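PDB 4TPS: sporulation inhibitor of replication protein SirA from Bacillus subtilis, which inhibits initiation of DNA replication during sporulation by acting on DnaA, thereby preventing overinitiation and enforcing diploidy. Local coordinates for residues Y12-I16 / F35-H39; H66-L71 / V124-V128; D84-R88 / T99-K103; E8-Y12 / G113-E118. All coordinates share one frame; numbering follows the deposited sequence.

Interaction 1. Residues Y12-I16 / F35-H39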
# COMPACT_ATOMS: atom_id res chain seq x y z
N TYR A 12 2.18 -8.91 9.48
CA TYR A 12 1.10 -8.10 8.90
C TYR A 12 1.09 -8.44 7.41
O TYR A 12 2.14 -8.38 6.74
CB TYR A 12 1.39 -6.64 9.15
CG TYR A 12 1.31 -6.25 10.59
CD1 TYR A 12 2.36 -6.45 11.42
CD2 TYR A 12 0.19 -5.67 11.10
CE1 TYR A 12 2.31 -6.06 12.76
CE2 TYR A 12 0.11 -5.29 12.40
CZ TYR A 12 1.19 -5.47 13.25
OH TYR A 12 1.01 -5.09 14.60
N THR A 13 -0.08 -8.86 6.93
CA THR A 13 -0.22 -9.39 5.58
C THR A 13 -1.28 -8.60 4.85
O THR A 13 -2.38 -8.39 5.37
CB THR A 13 -0.52 -10.87 5.60
OG1 THR A 13 0.48 -11.58 6.35
CG2 THR A 13 -0.53 -11.47 4.22
N TYR A 14 -0.87 -8.03 3.71
CA TYR A 14 -1.80 -7.25 2.85
C TYR A 14 -1.91 -7.86 1.47
O TYR A 14 -0.99 -8.52 0.99
CB TYR A 14 -1.29 -5.80 2.72
CG TYR A 14 -1.43 -4.96 3.96
CD1 TYR A 14 -0.46 -5.00 4.98
CD2 TYR A 14 -2.46 -4.06 4.08
CE1 TYR A 14 -0.56 -4.18 6.09
CE2 TYR A 14 -2.58 -3.22 5.20
CZ TYR A 14 -1.64 -3.30 6.21
OH TYR A 14 -1.73 -2.51 7.29
N LEU A 15 -3.09 -7.65 0.86
CA LEU A 15 -3.39 -8.08 -0.49
C LEU A 15 -3.08 -6.89 -1.41
O LEU A 15 -3.82 -5.88 -1.41
CB LEU A 15 -4.85 -8.48 -0.58
CG LEU A 15 -5.26 -9.12 -1.89
CD1 LEU A 15 -4.34 -10.24 -2.29
CD2 LEU A 15 -6.71 -9.57 -1.85
N ILE A 16 -1.96 -6.97 -2.11
CA ILE A 16 -1.44 -5.83 -2.90
C ILE A 16 -2.12 -5.84 -4.28
O ILE A 16 -2.31 -6.88 -4.91
CB ILE A 16 0.10 -5.91 -3.08
CG1 ILE A 16 0.83 -6.09 -1.74
CG2 ILE A 16 0.63 -4.69 -3.85
CD1 ILE A 16 0.53 -5.03 -0.73
N PHE A 35 4.72 0.26 4.71
CA PHE A 35 3.95 -0.45 5.75
C PHE A 35 4.53 -0.31 7.20
O PHE A 35 3.80 -0.08 8.16
CB PHE A 35 3.76 -1.90 5.39
CG PHE A 35 2.78 -2.09 4.23
CD1 PHE A 35 1.44 -1.89 4.39
CD2 PHE A 35 3.22 -2.48 2.97
CE1 PHE A 35 0.54 -2.10 3.34
CE2 PHE A 35 2.34 -2.65 1.92
CZ PHE A 35 0.99 -2.47 2.11
N GLN A 36 5.84 -0.35 7.28
CA GLN A 36 6.51 -0.19 8.57
C GLN A 36 6.28 1.25 9.09
O GLN A 36 6.02 1.45 10.27
CB GLN A 36 7.97 -0.54 8.46
CG GLN A 36 8.72 -0.38 9.80
CD GLN A 36 10.15 -0.81 9.69
OE1 GLN A 36 10.99 -0.17 9.01
NE2 GLN A 36 10.45 -1.92 10.33
N ASP A 37 6.33 2.25 8.20
CA ASP A 37 6.03 3.62 8.61
C ASP A 37 4.64 3.76 9.18
O ASP A 37 4.43 4.46 10.16
CB ASP A 37 6.17 4.57 7.43
CG ASP A 37 7.60 4.91 7.11
OD1 ASP A 37 8.52 4.61 7.92
OD2 ASP A 37 7.78 5.49 6.02
N TYR A 38 3.67 3.10 8.56
CA TYR A 38 2.29 3.14 9.09
C TYR A 38 2.13 2.45 10.46
O TYR A 38 1.48 2.98 11.35
CB TYR A 38 1.38 2.48 8.08
CG TYR A 38 -0.06 2.46 8.43
CD1 TYR A 38 -0.76 3.65 8.58
CD2 TYR A 38 -0.76 1.25 8.59
CE1 TYR A 38 -2.09 3.66 8.90
CE2 TYR A 38 -2.10 1.26 8.90
CZ TYR A 38 -2.75 2.47 9.04
OH TYR A 38 -4.10 2.55 9.33
N HIS A 39 2.73 1.29 10.60
CA HIS A 39 2.55 0.50 11.79
C HIS A 39 3.47 0.93 12.93
O HIS A 39 3.13 0.69 14.09
CB HIS A 39 2.73 -0.98 11.48
CG HIS A 39 1.56 -1.56 10.74
ND1 HIS A 39 0.35 -1.83 11.34
CD2 HIS A 39 1.37 -1.81 9.44
CE1 HIS A 39 -0.52 -2.23 10.43
NE2 HIS A 39 0.11 -2.29 9.29
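His39 works in two directions at once: its imidazole edge bonds Tyr14 while one of its faces lies against Tyr12. The hydrogen bond joins Tyr14 OH to His39 NE2 over 2.7 Å, and either atom could be the donor. Each group meets the other near its own plane, the two rings touching only by their margins. Both residues suit this place: tyrosine has an apolar ring ending in a hydroxyl, and histidine a flat ring with a nitrogen at its edge that can bond in plane. Tyr12 approaches the imidazole over a face and off centre, its CD2 lying 3.6 Å from His39 CE1; the planes are at 39°, an oblique pairing. Tyr38 lies over the opposite face, so the imidazole is held between two tyrosines, and the phenol of Tyr38 finds its own partner in Glu52.

Deeper in, the rings of Phe35 and Tyr14 overlap, running in from opposite sides. Phe35 CE1 sits above the centre of the Tyr14 ring and 3.5 Å from Tyr14 CD1, with the planes at 32°. The far end of Phe35 meets an aliphatic group, Ile16 CD1, 3.9 Å from Phe35 CZ. In Ile16, chi1 sets CG1 anti to the carbonyl carbon and the bend at chi2 (-56°) brings CD1 to Phe35, although its CB does not point there. Ile55 of helix 45-58 also touches both Tyr14 and Phe35. Tyr12, Tyr14, Phe35 and His39 thus form an aromatic cluster, by which helix 28-39 packs on one face of strand 9-16 in the antiparallel sheet.

Interaction 2. Residues H66-L71 / V124-V128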
# COMPACT_ATOMS: atom_id res chain seq x y z
N HIS A 66 -14.95 -15.46 1.36
CA HIS A 66 -14.11 -16.41 0.65
C HIS A 66 -13.08 -17.02 1.62
O HIS A 66 -12.87 -18.22 1.65
CB HIS A 66 -13.47 -15.71 -0.54
CG HIS A 66 -12.70 -16.59 -1.48
ND1 HIS A 66 -13.11 -17.84 -1.86
CD2 HIS A 66 -11.54 -16.36 -2.15
CE1 HIS A 66 -12.22 -18.36 -2.68
NE2 HIS A 66 -11.27 -17.48 -2.90
N MET A 67 -12.45 -16.16 2.40
CA MET A 67 -11.44 -16.63 3.40
C MET A 67 -12.09 -17.58 4.39
O MET A 67 -11.50 -18.61 4.72
CB MET A 67 -10.76 -15.47 4.09
CG MET A 67 -9.73 -14.76 3.26
SD MET A 67 -8.49 -15.87 2.56
CE MET A 67 -7.92 -16.62 4.03
N HIS A 68 -13.27 -17.21 4.93
CA HIS A 68 -13.93 -18.04 5.91
C HIS A 68 -14.15 -19.44 5.32
O HIS A 68 -13.89 -20.45 5.99
CB HIS A 68 -15.29 -17.51 6.30
CG HIS A 68 -15.26 -16.42 7.30
ND1 HIS A 68 -14.70 -16.57 8.54
CD2 HIS A 68 -15.85 -15.20 7.30
CE1 HIS A 68 -14.89 -15.48 9.26
NE2 HIS A 68 -15.60 -14.64 8.53
N GLN A 69 -14.66 -19.50 4.08
CA GLN A 69 -14.93 -20.78 3.46
C GLN A 69 -13.67 -21.63 3.31
O GLN A 69 -13.66 -22.83 3.65
CB GLN A 69 -15.63 -20.56 2.16
CG GLN A 69 -16.99 -19.90 2.39
CD GLN A 69 -17.69 -19.39 1.13
OE1 GLN A 69 -17.05 -18.96 0.16
NE2 GLN A 69 -19.04 -19.41 1.16
N ARG A 70 -12.63 -21.01 2.78
CA ARG A 70 -11.38 -21.71 2.59
C ARG A 70 -10.70 -22.16 3.88
O ARG A 70 -10.16 -23.31 3.96
CB ARG A 70 -10.42 -20.83 1.76
CG ARG A 70 -10.85 -20.58 0.33
CD ARG A 70 -10.74 -21.87 -0.48
NE ARG A 70 -11.09 -21.71 -1.91
CZ ARG A 70 -10.22 -21.46 -2.88
NH1 ARG A 70 -8.91 -21.35 -2.65
NH2 ARG A 70 -10.67 -21.35 -4.14
N LEU A 71 -10.77 -21.31 4.88
CA LEU A 71 -10.22 -21.68 6.20
C LEU A 71 -10.97 -22.85 6.83
O LEU A 71 -10.34 -23.80 7.33
CB LEU A 71 -10.26 -20.47 7.14
CG LEU A 71 -9.23 -19.38 6.81
CD1 LEU A 71 -9.65 -18.08 7.50
CD2 LEU A 71 -7.83 -19.80 7.24
N VAL A 124 -3.36 -21.44 2.79
CA VAL A 124 -4.71 -21.04 2.38
C VAL A 124 -4.62 -19.72 1.55
O VAL A 124 -5.15 -19.62 0.45
CB VAL A 124 -5.59 -20.85 3.61
CG1 VAL A 124 -6.93 -20.23 3.27
CG2 VAL A 124 -5.79 -22.19 4.33
N LEU A 125 -3.88 -18.77 2.06
CA LEU A 125 -3.71 -17.45 1.42
C LEU A 125 -3.12 -17.56 0.01
O LEU A 125 -3.63 -16.97 -0.92
CB LEU A 125 -2.84 -16.53 2.30
CG LEU A 125 -3.52 -16.09 3.61
CD1 LEU A 125 -2.52 -15.36 4.48
CD2 LEU A 125 -4.69 -15.21 3.37
N ARG A 126 -2.07 -18.35 -0.15
CA ARG A 126 -1.38 -18.44 -1.41
C ARG A 126 -2.26 -19.14 -2.46
O ARG A 126 -2.07 -18.91 -3.62
CB ARG A 126 0.01 -19.04 -1.27
CG ARG A 126 0.07 -20.54 -1.15
CD ARG A 126 1.46 -20.98 -0.72
NE ARG A 126 1.54 -22.43 -0.92
CZ ARG A 126 2.35 -23.05 -1.78
NH1 ARG A 126 3.24 -22.40 -2.53
NH2 ARG A 126 2.29 -24.36 -1.86
N LYS A 127 -3.21 -19.97 -2.02
CA LYS A 127 -4.15 -20.56 -2.97
C LYS A 127 -5.34 -19.63 -3.32
O LYS A 127 -6.06 -19.83 -4.29
CB LYS A 127 -4.64 -21.90 -2.40
CG LYS A 127 -3.53 -22.95 -2.35
CD LYS A 127 -4.01 -24.18 -1.63
CE LYS A 127 -2.94 -25.25 -1.49
NZ LYS A 127 -3.19 -26.22 -0.35
N VAL A 128 -5.55 -18.60 -2.54
CA VAL A 128 -6.54 -17.60 -2.83
C VAL A 128 -6.01 -16.57 -3.80
O VAL A 128 -6.72 -16.16 -4.72
CB VAL A 128 -7.00 -16.94 -1.53
CG1 VAL A 128 -7.81 -15.66 -1.79
CG2 VAL A 128 -7.82 -17.94 -0.72
O HOH W 1 -9.35 -17.24 -5.04
O HOH W 2 -7.30 -21.49 -0.07
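Apolar packing centres on Met67, whose chain bends at chi2 (-52°) and chi3 (-56°) and so carries its sulfur and methyl toward the other helix. Met67 CE lies 3.6 Å from Leu125 CD2 and 3.8 Å from Val124 CG1, while Met67 SD rests 3.9 Å from Val128 CG2. A long, flexible thioether suits a place where three branched side chains converge. Shortened to an alanine, this position is likely to leave Val124, Leu125 and Val128 without the group that fills between them. Val124 CG1 also packs 3.8 Å from Arg70 CB, and His66 CD2 is the same distance from Val128 CG1.

The polar links run through water. One molecule bonds His66 NE2 and donates to Val128 O at 2.9 Å; a second accepts from Arg70 NH1, in the guanidinium plane, and donates to Val124 O. Within helix 64-75, His66 CE1 lies over one face of that guanidinium, so the two polar groups share one margin.

The helix segments cross at 127°, and Phe100 of strand 96-103 touches Met67 and Leu71 from the sheet. The chemistry is therefore divided: an apolar interior toward the sheet, whose packing depends on shape, and a hydrated margin where water connects side chains to backbone carbonyls.

Interaction 3. Residues D84-R88 / T99-K103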
# COMPACT_ATOMS: atom_id res chain seq x y z
N ASP A 84 -15.47 -15.13 15.29
CA ASP A 84 -15.82 -14.31 14.13
C ASP A 84 -14.65 -14.22 13.14
O ASP A 84 -14.37 -15.17 12.42
CB ASP A 84 -16.30 -12.93 14.57
CG ASP A 84 -16.92 -12.11 13.41
OD1 ASP A 84 -17.20 -12.63 12.30
OD2 ASP A 84 -17.19 -10.96 13.66
N TYR A 85 -13.92 -13.12 13.14
CA TYR A 85 -12.80 -12.93 12.19
C TYR A 85 -11.45 -13.44 12.64
O TYR A 85 -10.45 -13.23 11.93
CB TYR A 85 -12.72 -11.46 11.74
CG TYR A 85 -12.53 -10.49 12.86
CD1 TYR A 85 -11.27 -10.15 13.27
CD2 TYR A 85 -13.64 -9.89 13.51
CE1 TYR A 85 -11.05 -9.24 14.29
CE2 TYR A 85 -13.44 -9.01 14.56
CZ TYR A 85 -12.13 -8.69 14.92
OH TYR A 85 -11.85 -7.81 15.92
N ILE A 86 -11.40 -14.07 13.82
CA ILE A 86 -10.19 -14.65 14.41
C ILE A 86 -10.28 -16.15 14.34
O ILE A 86 -11.31 -16.77 14.73
CB ILE A 86 -10.04 -14.21 15.88
CG1 ILE A 86 -9.98 -12.70 16.00
CG2 ILE A 86 -8.82 -14.85 16.52
CD1 ILE A 86 -10.23 -12.15 17.39
N TYR A 87 -9.20 -16.76 13.83
CA TYR A 87 -8.99 -18.21 13.85
C TYR A 87 -7.77 -18.53 14.65
O TYR A 87 -6.78 -17.88 14.51
CB TYR A 87 -8.88 -18.78 12.43
CG TYR A 87 -10.19 -18.80 11.64
CD1 TYR A 87 -10.74 -17.64 11.15
CD2 TYR A 87 -10.86 -19.99 11.39
CE1 TYR A 87 -11.91 -17.68 10.44
CE2 TYR A 87 -12.02 -20.04 10.66
CZ TYR A 87 -12.56 -18.87 10.21
OH TYR A 87 -13.72 -18.90 9.47
N ARG A 88 -7.86 -19.55 15.47
CA ARG A 88 -6.74 -19.95 16.31
C ARG A 88 -6.54 -21.44 16.13
O ARG A 88 -7.51 -22.20 16.21
CB ARG A 88 -7.04 -19.57 17.80
CG ARG A 88 -6.08 -20.11 18.85
CD ARG A 88 -4.77 -19.45 18.85
NE ARG A 88 -3.99 -19.62 20.09
CZ ARG A 88 -3.36 -20.71 20.48
NH1 ARG A 88 -2.69 -20.59 21.60
NH2 ARG A 88 -3.38 -21.87 19.79
N THR A 99 -2.39 -17.75 15.51
CA THR A 99 -3.57 -16.91 15.45
C THR A 99 -3.62 -16.17 14.16
O THR A 99 -2.62 -15.58 13.79
CB THR A 99 -3.58 -15.89 16.65
OG1 THR A 99 -3.32 -16.59 17.89
CG2 THR A 99 -4.91 -15.12 16.74
N PHE A 100 -4.81 -16.15 13.55
CA PHE A 100 -5.09 -15.46 12.26
C PHE A 100 -6.22 -14.49 12.50
O PHE A 100 -7.29 -14.89 13.02
CB PHE A 100 -5.47 -16.52 11.23
CG PHE A 100 -5.90 -15.98 9.87
CD1 PHE A 100 -7.21 -15.57 9.67
CD2 PHE A 100 -5.01 -15.95 8.81
CE1 PHE A 100 -7.61 -15.12 8.42
CE2 PHE A 100 -5.43 -15.50 7.59
CZ PHE A 100 -6.73 -15.09 7.40
N MET A 101 -6.02 -13.22 12.18
CA MET A 101 -7.06 -12.21 12.33
C MET A 101 -7.24 -11.48 10.98
O MET A 101 -6.28 -10.98 10.42
CB MET A 101 -6.60 -11.18 13.38
CG MET A 101 -6.19 -11.82 14.70
SD MET A 101 -5.37 -10.83 15.99
CE MET A 101 -6.82 -10.63 17.06
N MET A 102 -8.46 -11.41 10.48
CA MET A 102 -8.71 -10.68 9.26
C MET A 102 -9.66 -9.52 9.46
O MET A 102 -10.77 -9.68 9.94
CB MET A 102 -9.14 -11.64 8.13
CG MET A 102 -10.40 -12.34 8.30
SD MET A 102 -10.69 -13.41 6.86
CE MET A 102 -11.91 -14.47 7.65
N LYS A 103 -9.24 -8.34 8.99
CA LYS A 103 -10.05 -7.13 9.13
C LYS A 103 -9.79 -6.13 8.07
O LYS A 103 -8.66 -5.64 7.99
CB LYS A 103 -9.80 -6.46 10.50
CG LYS A 103 -10.88 -5.47 10.92
CD LYS A 103 -10.51 -4.90 12.29
CE LYS A 103 -11.38 -3.72 12.68
NZ LYS A 103 -12.70 -4.16 13.21
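Residues Ile86-Arg88 and Thr99-Met101 pair as antiparallel strands, Tyr87 and Phe100 forming a hydrogen-bonded pair between two non-hydrogen-bonded ones, Ile86 with Met101 and Arg88 with Thr99. Tyr87 N donates to Phe100 O over 2.8 Å in the carbonyl plane, and Phe100 N returns a bond of equal length to Tyr87 O. Just before the strand, Tyr85 O accepts from Met102 N at 3.1 Å, the donor tilted 23° from the carbonyl plane.

On the face bearing Ile86, Arg88, Thr99 and Met101, Ile86 runs alongside Met101 and Thr99. Ile86 CD1 touches Met101 CE at 3.7 Å, and on its other branch Ile86 CG2 meets Thr99 CG2 at 3.9 Å; Ile86 and Thr99, both beta-branched, suit an extended backbone. The guanidinium of Arg88 turns to His97, leaving its CD 3.3 Å from Thr99 OG1. This pairing belongs to the beta hairpin of strands 86-90 and 96-103, within the antiparallel sheet.

Tyr87 and Phe100 project from the other face, toward helix 64-75, where both touch Leu71. Tyr87 suits this buried place because its ring packs while its hydroxyl bonds His68 and Lys72. The backbone sets Tyr85 CB 3.2 Å from Met102 O, and chi1 (59°) then swings the ring over the neighbouring strand, bringing Tyr85 CD1 to 3.4 Å from Met102 O.

Interaction 4. Residues E8-Y12 / G113-E118. With ACT (acetate ion), chain F.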
# COMPACT_ATOMS: atom_id res chain seq x y z
N GLU A 8 8.64 -16.13 18.77
CA GLU A 8 7.27 -15.73 18.30
C GLU A 8 7.36 -14.84 17.01
O GLU A 8 8.14 -13.87 16.94
CB GLU A 8 6.53 -15.00 19.40
CG GLU A 8 5.05 -14.93 19.27
CD GLU A 8 4.38 -16.02 20.06
OE1 GLU A 8 3.21 -16.29 19.74
OE2 GLU A 8 5.01 -16.59 21.00
N ARG A 9 6.56 -15.21 16.00
CA ARG A 9 6.48 -14.46 14.77
C ARG A 9 5.19 -13.64 14.72
O ARG A 9 4.17 -14.04 15.26
CB ARG A 9 6.55 -15.42 13.56
CG ARG A 9 7.91 -16.04 13.32
CD ARG A 9 8.18 -17.25 14.21
NE ARG A 9 7.25 -18.33 13.90
CZ ARG A 9 7.22 -19.48 14.56
NH1 ARG A 9 6.37 -20.44 14.19
NH2 ARG A 9 7.99 -19.65 15.61
N HIS A 10 5.27 -12.43 14.14
CA HIS A 10 4.10 -11.55 14.05
C HIS A 10 4.12 -10.93 12.67
O HIS A 10 5.01 -10.12 12.35
CB HIS A 10 4.19 -10.47 15.12
CG HIS A 10 2.98 -9.58 15.20
ND1 HIS A 10 2.89 -8.51 16.07
CD2 HIS A 10 1.78 -9.67 14.59
CE1 HIS A 10 1.68 -7.97 15.95
NE2 HIS A 10 1.00 -8.66 15.06
N TYR A 11 3.20 -11.38 11.82
CA TYR A 11 3.16 -10.90 10.43
C TYR A 11 1.95 -9.99 10.22
O TYR A 11 0.82 -10.29 10.72
CB TYR A 11 2.97 -12.07 9.49
CG TYR A 11 3.98 -13.12 9.58
CD1 TYR A 11 5.16 -13.04 8.89
CD2 TYR A 11 3.74 -14.26 10.40
CE1 TYR A 11 6.09 -14.07 8.98
CE2 TYR A 11 4.63 -15.28 10.47
CZ TYR A 11 5.80 -15.19 9.77
OH TYR A 11 6.65 -16.29 9.90
N TYR A 12 2.18 -8.91 9.48
CA TYR A 12 1.10 -8.10 8.90
C TYR A 12 1.09 -8.44 7.41
O TYR A 12 2.14 -8.38 6.74
CB TYR A 12 1.39 -6.64 9.15
CG TYR A 12 1.31 -6.25 10.59
CD1 TYR A 12 2.36 -6.45 11.42
CD2 TYR A 12 0.19 -5.67 11.10
CE1 TYR A 12 2.31 -6.06 12.76
CE2 TYR A 12 0.11 -5.29 12.40
CZ TYR A 12 1.19 -5.47 13.25
OH TYR A 12 1.01 -5.09 14.60
N GLY A 113 6.32 -21.89 17.98
CA GLY A 113 6.65 -23.25 17.69
C GLY A 113 7.12 -23.45 16.27
O GLY A 113 7.78 -22.57 15.72
N ASP A 114 6.84 -24.63 15.71
CA ASP A 114 7.29 -25.01 14.38
C ASP A 114 6.73 -24.02 13.36
O ASP A 114 5.59 -23.50 13.53
CB ASP A 114 6.82 -26.44 14.06
CG ASP A 114 7.67 -27.51 14.73
OD1 ASP A 114 8.57 -27.16 15.56
OD2 ASP A 114 7.45 -28.70 14.36
N TYR A 115 7.51 -23.73 12.31
CA TYR A 115 7.07 -22.86 11.21
C TYR A 115 5.87 -23.41 10.46
O TYR A 115 5.18 -22.65 9.70
CB TYR A 115 8.27 -22.62 10.26
CG TYR A 115 9.26 -21.59 10.77
CD1 TYR A 115 8.87 -20.26 10.93
CD2 TYR A 115 10.60 -21.92 11.05
CE1 TYR A 115 9.78 -19.30 11.37
CE2 TYR A 115 11.50 -20.94 11.49
CZ TYR A 115 11.07 -19.64 11.66
OH TYR A 115 11.93 -18.66 12.07
N GLU A 116 5.57 -24.68 10.67
CA GLU A 116 4.27 -25.22 10.21
C GLU A 116 3.05 -24.39 10.65
O GLU A 116 2.02 -24.38 9.96
CB GLU A 116 4.07 -26.69 10.62
CG GLU A 116 2.87 -27.31 9.96
CD GLU A 116 2.90 -27.25 8.40
OE1 GLU A 116 4.00 -27.43 7.81
OE2 GLU A 116 1.83 -27.02 7.76
N ALA A 117 3.16 -23.75 11.83
CA ALA A 117 2.03 -23.05 12.41
C ALA A 117 1.49 -21.94 11.47
O ALA A 117 0.32 -21.95 11.11
CB ALA A 117 2.40 -22.50 13.82
N GLU A 118 2.33 -21.01 11.09
CA GLU A 118 1.94 -19.96 10.15
C GLU A 118 1.74 -20.49 8.73
O GLU A 118 0.90 -19.96 7.99
CB GLU A 118 2.90 -18.73 10.14
CG GLU A 118 4.36 -18.98 9.85
CD GLU A 118 5.15 -19.12 11.13
OE1 GLU A 118 4.89 -20.12 11.86
OE2 GLU A 118 6.02 -18.27 11.40
C ACT F . 4.86 -6.73 18.45
O ACT F . 4.97 -7.68 17.63
OXT ACT F . 3.83 -5.97 18.45
CH3 ACT F . 5.97 -6.44 19.44
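Arg9 reaches from its strand to the start of a helix, each part of its side chain finding a partner. CB and CG pass beside Glu118 OE2, and CD stays near that oxygen and also approaches Tyr115 CE1. Bends at chi2 (82°) and chi3 (65°) turn the guanidinium onto the carboxylate. Arg9 NE donates to Glu118 OE2 at 2.8 Å, and Arg9 NH1 gives an equally short, nearly straight bond to Glu118 OE1. This is a side-on salt bridge, with the planes 11° apart and syn lone pairs in use. At the tip, NH1 and NH2 converge end-on on Gly113 O from the same face of its plane, Arg9 NH2 at 2.9 Å. Arg9 NH1 adds a weak bond to Asp114 O, while Tyr115 CE1 lies over one guanidinium face.

Tyr11 OH donates to the anti lone pair of Glu118 OE2 over 2.6 Å, so that oxygen accepts two bonds. This pairing, with the nearby arginine, would favour an ionised carboxylate. A methionine in place of Arg9 would probably leave the Glu118 charge without its mate and the Gly113 carbonyl without these two donors. Next along the strand, His10 ND1 donates almost straight to an acetate oxygen at 2.7 Å, the ion probably coming from the crystallisation liquor.

Gly113 has backbone angles that call for glycine. The contact lies where strand 106-113 gives way to helix 116-128, and it ties that junction to strand 9-16, its neighbour in the sheet.

Overall arrangement
Strand 9-16 is common to interactions 1 and 4, which share Tyr12 and have centres about 17 Å apart: one brings helix 28-39 to the strand, the other the start of helix 116-128. Interaction 2 uses the far end of that second helix, about 18 Å from interaction 4 between centres. Interaction 3 joins two strands of the same antiparallel sheet and touches interaction 2, where His68 ND1 lies 2.7 Å from Tyr87 OH. Along the chain, interaction 1 closes before 2 and 3 open, whereas interaction 4 joins the N-terminal strand to residues 113-118. The sheet thus connects helix layers on opposite sides of the chain's centre into one compact unit.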